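PDB 2O14: uncharacterized esterase YxiM from Bacillus subtilis, which is uncharacterised but probably hydrolyses esters, as a member of the GDSL lipolytic enzyme family. Local coordinates for residues G169-V173 with C174-P178; Q278-A281 with T282-T285; S291-R295 with W296-S300. All coordinates share one frame; numbering follows the deposited sequence.

How the interactions relate
Interaction 1 comes first along the chain, in the loop that leaves strand 164-169 and leads to helix 187-190; it folds the turn that carries Ser171. Interactions 2 and 3 follow in series, both in the long connection between strand 271-275 and helix 298-307. Within residues 278-285 a tight turn closes from Arg280 to Asp283, and residues 291-300 make two more turns and start the helix. None of the three nests within or crosses another. Interactions 2 and 3 are joined by Asp283, whose OD2 meets Arg295 NE in a salt bridge, while interactions 1 and 2 touch where Thr172 packs on Gln278. Together they link loops following two strands of the parallel sheet.

Interaction 1: residues G169-V173 with C174-P178; sequences GDSTV and CNYYP
Tyr176 reaches back to Ser171, its OH donating to Ser171 O at 2.7 Å. The carbonyl oxygen lies in the plane of the tyrosine ring, at its edge, so the phenol meets the backbone of the serine with its rim; the hydroxyl is tilted 15° from the carbonyl plane. One residue earlier, Asp170 O takes two backbone donors: Cys174 N at 2.8 Å, almost in line with the C=O bond, and Val173 N at 3.0 Å. This double grip winds residues 170-174 into a compact turn. The side chain of Asp170 ties down the start of the turn. Its OD1 accepts from Thr172 N at 2.9 Å, on the anti side and 26° out of the carboxylate plane, which makes an Asx turn, and uses its syn lone pair for Thr172 OG1.

Packing is supplied mainly by Cys174. With chi1 at 72°, SG sits between the backbone N and the carbonyl carbon and is turned back over the turn, 3.8 Å from Ser171 CA. Beyond it, Ser171 CB lies 3.5 Å from Tyr176 OH, so the tyrosine covers part of the serine as well as binding its carbonyl. Val173 points away from this cluster and packs on Trp187 of helix 187-190, while its carbonyl and Asn175 OD1 both receive Asn204 ND2.

Ser171 is the predicted nucleophile; its side chain touches His342, another predicted active-site residue, and its OG makes a weak hydrogen bond to Gly209 N. The sequence Gly-Asp-Ser at the end of strand 164-169, folded into a tight turn, is the signature of the GDSL branch of the SGNH hydrolases, where this turn presents the serine at the C-terminal end of a parallel strand.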
loop_
_atom_site.group_PDB
_atom_site.type_symbol
_atom_site.label_atom_id
_atom_site.label_comp_id
_atom_site.label_asym_id
_atom_site.label_seq_id
_atom_site.Cartn_x
_atom_site.Cartn_y
_atom_site.Cartn_z
ATOM N N GLY A 169 -6.558 -2.419 3.680
ATOM C CA GLY A 169 -7.849 -2.410 3.011
ATOM C C GLY A 169 -7.916 -3.276 1.771
ATOM O O GLY A 169 -7.033 -4.104 1.533
ATOM N N ASP A 170 -8.971 -3.077 0.982
ATOM C CA ASP A 170 -9.183 -3.834 -0.248
ATOM C C ASP A 170 -9.147 -2.945 -1.496
ATOM O O ASP A 170 -8.462 -1.920 -1.522
ATOM C CB ASP A 170 -10.527 -4.571 -0.190
ATOM C CG ASP A 170 -11.689 -3.644 0.148
ATOM O OD1 ASP A 170 -11.677 -2.485 -0.315
ATOM O OD2 ASP A 170 -12.619 -4.081 0.862
ATOM N N SER A 171 -9.899 -3.344 -2.521
ATOM C CA SER A 171 -9.973 -2.616 -3.787
ATOM C C SER A 171 -10.503 -1.181 -3.681
ATOM O O SER A 171 -10.179 -0.332 -4.520
ATOM C CB SER A 171 -10.853 -3.385 -4.778
ATOM O OG SER A 171 -10.327 -4.673 -5.048
ATOM N N THR A 172 -11.327 -0.904 -2.674
ATOM C CA THR A 172 -11.869 0.444 -2.522
ATOM C C THR A 172 -10.932 1.333 -1.704
ATOM O O THR A 172 -11.195 2.526 -1.537
ATOM C CB THR A 172 -13.262 0.429 -1.840
ATOM O OG1 THR A 172 -13.139 -0.017 -0.483
ATOM C CG2 THR A 172 -14.206 -0.505 -2.580
ATOM N N VAL A 173 -9.834 0.750 -1.220
ATOM C CA VAL A 173 -8.856 1.466 -0.396
ATOM C C VAL A 173 -7.447 1.551 -0.993
ATOM O O VAL A 173 -6.753 2.559 -0.831
ATOM C CB VAL A 173 -8.720 0.789 0.996
ATOM C CG1 VAL A 173 -7.726 1.549 1.858
ATOM C CG2 VAL A 173 -10.080 0.713 1.676
ATOM N N CYS A 174 -7.036 0.494 -1.686
ATOM C CA CYS A 174 -5.693 0.395 -2.264
ATOM C C CYS A 174 -5.283 1.431 -3.299
ATOM O O CYS A 174 -6.086 2.254 -3.748
ATOM C CB CYS A 174 -5.492 -0.998 -2.869
ATOM S SG CYS A 174 -6.422 -1.281 -4.387
ATOM N N ASN A 175 -4.006 1.374 -3.668
ATOM C CA ASN A 175 -3.440 2.275 -4.659
ATOM C C ASN A 175 -3.577 1.715 -6.069
ATOM O O ASN A 175 -3.445 0.509 -6.288
ATOM C CB ASN A 175 -1.947 2.505 -4.404
ATOM C CG ASN A 175 -1.677 3.329 -3.168
ATOM O OD1 ASN A 175 -2.440 4.235 -2.836
ATOM N ND2 ASN A 175 -0.564 3.039 -2.492
ATOM N N TYR A 176 -3.849 2.600 -7.018
ATOM C CA TYR A 176 -3.935 2.223 -8.421
ATOM C C TYR A 176 -2.876 3.084 -9.116
ATOM O O TYR A 176 -2.590 4.197 -8.669
ATOM C CB TYR A 176 -5.330 2.500 -8.986
ATOM C CG TYR A 176 -6.383 1.561 -8.447
ATOM C CD1 TYR A 176 -6.939 1.752 -7.180
ATOM C CD2 TYR A 176 -6.782 0.448 -9.179
ATOM C CE1 TYR A 176 -7.870 0.850 -6.652
ATOM C CE2 TYR A 176 -7.710 -0.462 -8.662
ATOM C CZ TYR A 176 -8.249 -0.256 -7.400
ATOM O OH TYR A 176 -9.151 -1.160 -6.881
ATOM N N TYR A 177 -2.275 2.577 -10.184
ATOM C CA TYR A 177 -1.238 3.337 -10.873
ATOM C C TYR A 177 -1.606 3.746 -12.296
ATOM O O TYR A 177 -2.368 3.057 -12.975
ATOM C CB TYR A 177 0.070 2.538 -10.876
ATOM C CG TYR A 177 0.647 2.341 -9.490
ATOM C CD1 TYR A 177 0.037 1.485 -8.568
ATOM C CD2 TYR A 177 1.775 3.045 -9.083
ATOM C CE1 TYR A 177 0.546 1.341 -7.272
ATOM C CE2 TYR A 177 2.288 2.914 -7.795
ATOM C CZ TYR A 177 1.674 2.067 -6.897
ATOM O OH TYR A 177 2.188 1.961 -5.628
ATOM N N PRO A 178 -1.073 4.890 -12.763
ATOM C CA PRO A 178 -0.167 5.796 -12.042
ATOM C C PRO A 178 -0.857 6.454 -10.846
ATOM O O PRO A 178 -2.031 6.803 -10.923
ATOM C CB PRO A 178 0.219 6.821 -13.107
ATOM C CG PRO A 178 0.135 6.033 -14.379
ATOM C CD PRO A 178 -1.151 5.265 -14.185
#

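Interaction 2: residues Q278-A281 with T282-T285; sequences QGRA and TDFT
Asp283 OD2 is gripped by Arg280 N, which donates to it at 2.9 Å, and also by the side chains of Arg295 and Ser292. The amide of Arg280 comes from well above the carboxylate plane, 62° out of it. Chi1 of -66° sets CG beside the backbone N of Asp283, which swings the carboxylate back across the turn. From there OD1 lies 3.5 Å from Arg280 CB, while the rest of the arginine runs away to Thr340, where NH1 is hydrogen-bonded. In return, Asp283 N donates to Arg280 O at 3.2 Å, so backbone and side chain of the aspartate bind the same residue. An asparagine here would probably weaken the hold on Arg295, whose guanidinium would lose its charged mate.

Phe284 meets the turn with its ring edge: CE2 lies 3.5 Å from Ala281 O, which sits near the ring plane. The ring also makes an edge-to-face contact with His290 and packs against helices 315-326 and 328-332. Ala281 is buried beside Tyr335, and its backbone is hydrogen-bonded to Thr340, next to the predicted active-site residue Asp339. At the centre of it all is a type I beta turn from Arg280 to Asp283, which runs straight into an inverse gamma turn centred on Asp283 and closed by a weak bond from Phe284 N to Thr282 O.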
loop_
_atom_site.group_PDB
_atom_site.type_symbol
_atom_site.label_atom_id
_atom_site.label_comp_id
_atom_site.label_asym_id
_atom_site.label_seq_id
_atom_site.Cartn_x
_atom_site.Cartn_y
_atom_site.Cartn_z
ATOM N N GLN A 278 -17.855 1.864 2.904
ATOM C CA GLN A 278 -19.048 2.431 2.286
ATOM C C GLN A 278 -19.752 1.357 1.468
ATOM O O GLN A 278 -19.162 0.312 1.168
ATOM C CB GLN A 278 -18.685 3.620 1.400
ATOM C CG GLN A 278 -17.220 3.737 1.052
ATOM C CD GLN A 278 -16.718 2.584 0.227
ATOM O OE1 GLN A 278 -17.321 2.226 -0.784
ATOM N NE2 GLN A 278 -15.604 1.998 0.641
ATOM N N GLY A 279 -21.011 1.610 1.115
ATOM C CA GLY A 279 -21.776 0.639 0.352
ATOM C C GLY A 279 -21.679 0.783 -1.153
ATOM O O GLY A 279 -20.713 1.344 -1.676
ATOM N N ARG A 280 -22.681 0.265 -1.855
ATOM C CA ARG A 280 -22.716 0.339 -3.311
ATOM C C ARG A 280 -23.359 1.644 -3.775
ATOM O O ARG A 280 -24.179 2.233 -3.065
ATOM C CB ARG A 280 -23.488 -0.852 -3.884
ATOM C CG ARG A 280 -22.779 -2.195 -3.735
ATOM C CD ARG A 280 -23.664 -3.330 -4.235
ATOM N NE ARG A 280 -23.022 -4.640 -4.128
ATOM C CZ ARG A 280 -22.003 -5.042 -4.883
ATOM N NH1 ARG A 280 -21.500 -4.237 -5.810
ATOM N NH2 ARG A 280 -21.491 -6.255 -4.716
ATOM N N ALA A 281 -22.986 2.087 -4.973
ATOM C CA ALA A 281 -23.509 3.326 -5.539
ATOM C C ALA A 281 -25.026 3.317 -5.724
ATOM O O ALA A 281 -25.648 4.371 -5.827
ATOM C CB ALA A 281 -22.835 3.601 -6.879
ATOM N N THR A 282 -25.616 2.127 -5.757
ATOM C CA THR A 282 -27.052 1.989 -5.965
ATOM C C THR A 282 -27.877 1.649 -4.722
ATOM O O THR A 282 -29.039 1.255 -4.838
ATOM C CB THR A 282 -27.329 0.925 -7.046
ATOM O OG1 THR A 282 -26.636 -0.282 -6.710
ATOM C CG2 THR A 282 -26.845 1.408 -8.404
ATOM N N ASP A 283 -27.288 1.800 -3.539
ATOM C CA ASP A 283 -28.010 1.509 -2.302
ATOM C C ASP A 283 -28.941 2.666 -1.905
ATOM O O ASP A 283 -28.921 3.142 -0.766
ATOM C CB ASP A 283 -27.029 1.221 -1.161
ATOM C CG ASP A 283 -26.236 -0.061 -1.375
ATOM O OD1 ASP A 283 -26.606 -0.865 -2.261
ATOM O OD2 ASP A 283 -25.244 -0.267 -0.643
ATOM N N PHE A 284 -29.749 3.109 -2.864
ATOM C CA PHE A 284 -30.712 4.188 -2.658
ATOM C C PHE A 284 -32.112 3.605 -2.556
ATOM O O PHE A 284 -32.460 2.694 -3.310
ATOM C CB PHE A 284 -30.687 5.158 -3.840
ATOM C CG PHE A 284 -29.606 6.189 -3.763
ATOM C CD1 PHE A 284 -29.767 7.323 -2.973
ATOM C CD2 PHE A 284 -28.428 6.039 -4.496
ATOM C CE1 PHE A 284 -28.774 8.296 -2.913
ATOM C CE2 PHE A 284 -27.424 7.010 -4.442
ATOM C CZ PHE A 284 -27.600 8.139 -3.649
ATOM N N THR A 285 -32.915 4.135 -1.637
ATOM C CA THR A 285 -34.290 3.670 -1.469
ATOM C C THR A 285 -35.182 4.449 -2.435
ATOM O O THR A 285 -34.699 5.275 -3.215
ATOM C CB THR A 285 -34.820 3.924 -0.041
ATOM O OG1 THR A 285 -34.997 5.334 0.156
ATOM C CG2 THR A 285 -33.846 3.382 1.004
#

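Interaction 3: residues S291-R295 with W296-S300; sequences SSVNR and WYRAS
Two turns in succession lead into helix 298-307: a type I beta turn from Ser292 to Arg295, then a type I' turn from Arg295 to Arg298, with Tyr297 at the N-cap position. Arg298 N closes the second turn on Arg295 O at 3.1 Å. Arg298 also reaches back with its side chain. Its CG stands anti to the backbone N, chi1 173°, and the chain runs extended to a guanidinium whose NH1 donates to Val293 O at 3.2 Å. That bond lies in the carbonyl plane, on a lone pair, although the oxygen is 23° out of the guanidinium plane. The neighbouring NH2 forms a salt bridge with Asp314, so one guanidinium serves both the turn and a more distant acid.

Arg295 and Trp296 lie alongside each other and point the same way. The CB of Arg295 sits over the five-membered ring, 3.6 Å from its centroid and close to the ring normal, a CH-pi contact. Further out, Arg295 CD rests 3.7 Å from Trp296 CZ2, and the guanidinium passes obliquely by CH2, its plane 29° from that of the indole. Trp296 NE1 is bound by Gln278 O. Water joins the backbone as well: water 1 bridges the turn, donating to Asn294 O at 2.7 Å and accepting from Tyr297 N, whereas water 2 accepts from Ala299 N and makes only a weak bond to Asn294 O.

Arg295 thus divides its work, its aliphatic part packing on the indole while its charged end turns to polar partners, Asp283 among them. The two waters take up N-H groups at the start of the helix, two of those that its own backbone bonds would be expected to leave without acceptors.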
loop_
_atom_site.group_PDB
_atom_site.type_symbol
_atom_site.label_atom_id
_atom_site.label_comp_id
_atom_site.label_asym_id
_atom_site.label_seq_id
_atom_site.Cartn_x
_atom_site.Cartn_y
_atom_site.Cartn_z
ATOM N N SER A 291 -28.614 4.087 1.877
ATOM C CA SER A 291 -28.392 3.316 3.098
ATOM C C SER A 291 -27.668 1.999 2.822
ATOM O O SER A 291 -28.007 1.286 1.879
ATOM C CB SER A 291 -29.730 3.019 3.775
ATOM O OG SER A 291 -29.558 2.122 4.861
ATOM N N SER A 292 -26.681 1.680 3.657
ATOM C CA SER A 292 -25.900 0.454 3.512
ATOM C C SER A 292 -25.482 -0.034 4.897
ATOM O O SER A 292 -24.510 -0.780 5.039
ATOM C CB SER A 292 -24.645 0.729 2.678
ATOM O OG SER A 292 -24.953 1.446 1.495
ATOM N N VAL A 293 -26.235 0.385 5.911
ATOM C CA VAL A 293 -25.948 0.050 7.305
ATOM C C VAL A 293 -25.702 -1.413 7.681
ATOM O O VAL A 293 -25.121 -1.682 8.733
ATOM C CB VAL A 293 -27.060 0.601 8.242
ATOM C CG1 VAL A 293 -27.106 2.120 8.148
ATOM C CG2 VAL A 293 -28.416 -0.005 7.874
ATOM N N ASN A 294 -26.132 -2.355 6.849
ATOM C CA ASN A 294 -25.932 -3.767 7.177
ATOM C C ASN A 294 -24.933 -4.486 6.278
ATOM O O ASN A 294 -24.804 -5.706 6.345
ATOM C CB ASN A 294 -27.265 -4.513 7.132
ATOM C CG ASN A 294 -28.301 -3.899 8.052
ATOM O OD1 ASN A 294 -28.118 -3.845 9.270
ATOM N ND2 ASN A 294 -29.398 -3.425 7.469
ATOM N N ARG A 295 -24.225 -3.736 5.443
ATOM C CA ARG A 295 -23.254 -4.338 4.536
ATOM C C ARG A 295 -21.859 -4.516 5.124
ATOM O O ARG A 295 -21.489 -3.872 6.108
ATOM C CB ARG A 295 -23.114 -3.498 3.262
ATOM C CG ARG A 295 -24.253 -3.595 2.267
ATOM C CD ARG A 295 -23.841 -2.888 0.989
ATOM N NE ARG A 295 -24.855 -2.930 -0.059
ATOM C CZ ARG A 295 -25.172 -4.009 -0.767
ATOM N NH1 ARG A 295 -24.557 -5.166 -0.549
ATOM N NH2 ARG A 295 -26.104 -3.922 -1.711
ATOM N N TRP A 296 -21.099 -5.411 4.500
ATOM C CA TRP A 296 -19.713 -5.671 4.860
ATOM C C TRP A 296 -19.403 -5.901 6.345
ATOM O O TRP A 296 -18.421 -5.360 6.854
ATOM C CB TRP A 296 -18.868 -4.501 4.355
ATOM C CG TRP A 296 -19.374 -3.870 3.071
ATOM C CD1 TRP A 296 -19.444 -2.535 2.793
ATOM C CD2 TRP A 296 -19.800 -4.548 1.876
ATOM N NE1 TRP A 296 -19.877 -2.336 1.500
ATOM C CE2 TRP A 296 -20.103 -3.553 0.916
ATOM C CE3 TRP A 296 -19.951 -5.896 1.522
ATOM C CZ2 TRP A 296 -20.548 -3.866 -0.376
ATOM C CZ3 TRP A 296 -20.392 -6.209 0.234
ATOM C CH2 TRP A 296 -20.685 -5.195 -0.698
ATOM N N TYR A 297 -20.218 -6.701 7.033
ATOM C CA TYR A 297 -20.010 -6.984 8.460
ATOM C C TYR A 297 -19.861 -5.735 9.337
ATOM O O TYR A 297 -19.181 -5.773 10.365
ATOM C CB TYR A 297 -18.768 -7.861 8.681
ATOM C CG TYR A 297 -18.841 -9.261 8.107
ATOM C CD1 TYR A 297 -20.057 -9.935 7.989
ATOM C CD2 TYR A 297 -17.679 -9.930 7.721
ATOM C CE1 TYR A 297 -20.109 -11.240 7.501
ATOM C CE2 TYR A 297 -17.720 -11.233 7.237
ATOM C CZ TYR A 297 -18.937 -11.883 7.127
ATOM O OH TYR A 297 -18.973 -13.173 6.639
ATOM N N ARG A 298 -20.497 -4.638 8.939
ATOM C CA ARG A 298 -20.425 -3.389 9.700
ATOM C C ARG A 298 -20.683 -3.579 11.189
ATOM O O ARG A 298 -20.023 -2.962 12.024
ATOM C CB ARG A 298 -21.422 -2.367 9.140
ATOM C CG ARG A 298 -21.534 -1.088 9.965
ATOM C CD ARG A 298 -22.150 0.047 9.162
ATOM N NE ARG A 298 -22.348 1.247 9.976
ATOM C CZ ARG A 298 -23.346 1.411 10.837
ATOM N NH1 ARG A 298 -24.249 0.455 10.999
ATOM N NH2 ARG A 298 -23.432 2.524 11.546
ATOM N N ALA A 299 -21.645 -4.432 11.519
ATOM C CA ALA A 299 -21.996 -4.686 12.912
ATOM C C ALA A 299 -20.785 -5.090 13.761
ATOM O O ALA A 299 -20.606 -4.596 14.878
ATOM C CB ALA A 299 -23.075 -5.769 12.980
ATOM N N SER A 300 -19.956 -5.982 13.226
ATOM C CA SER A 300 -18.770 -6.455 13.936
ATOM C C SER A 300 -17.706 -5.383 14.078
ATOM O O SER A 300 -16.989 -5.339 15.080
ATOM C CB SER A 300 -18.168 -7.668 13.221
ATOM O OG SER A 300 -19.044 -8.777 13.300
HETATM O O HOH W 1 -23.044 -7.645 6.977
HETATM O O HOH W 2 -23.500 -5.836 9.550
#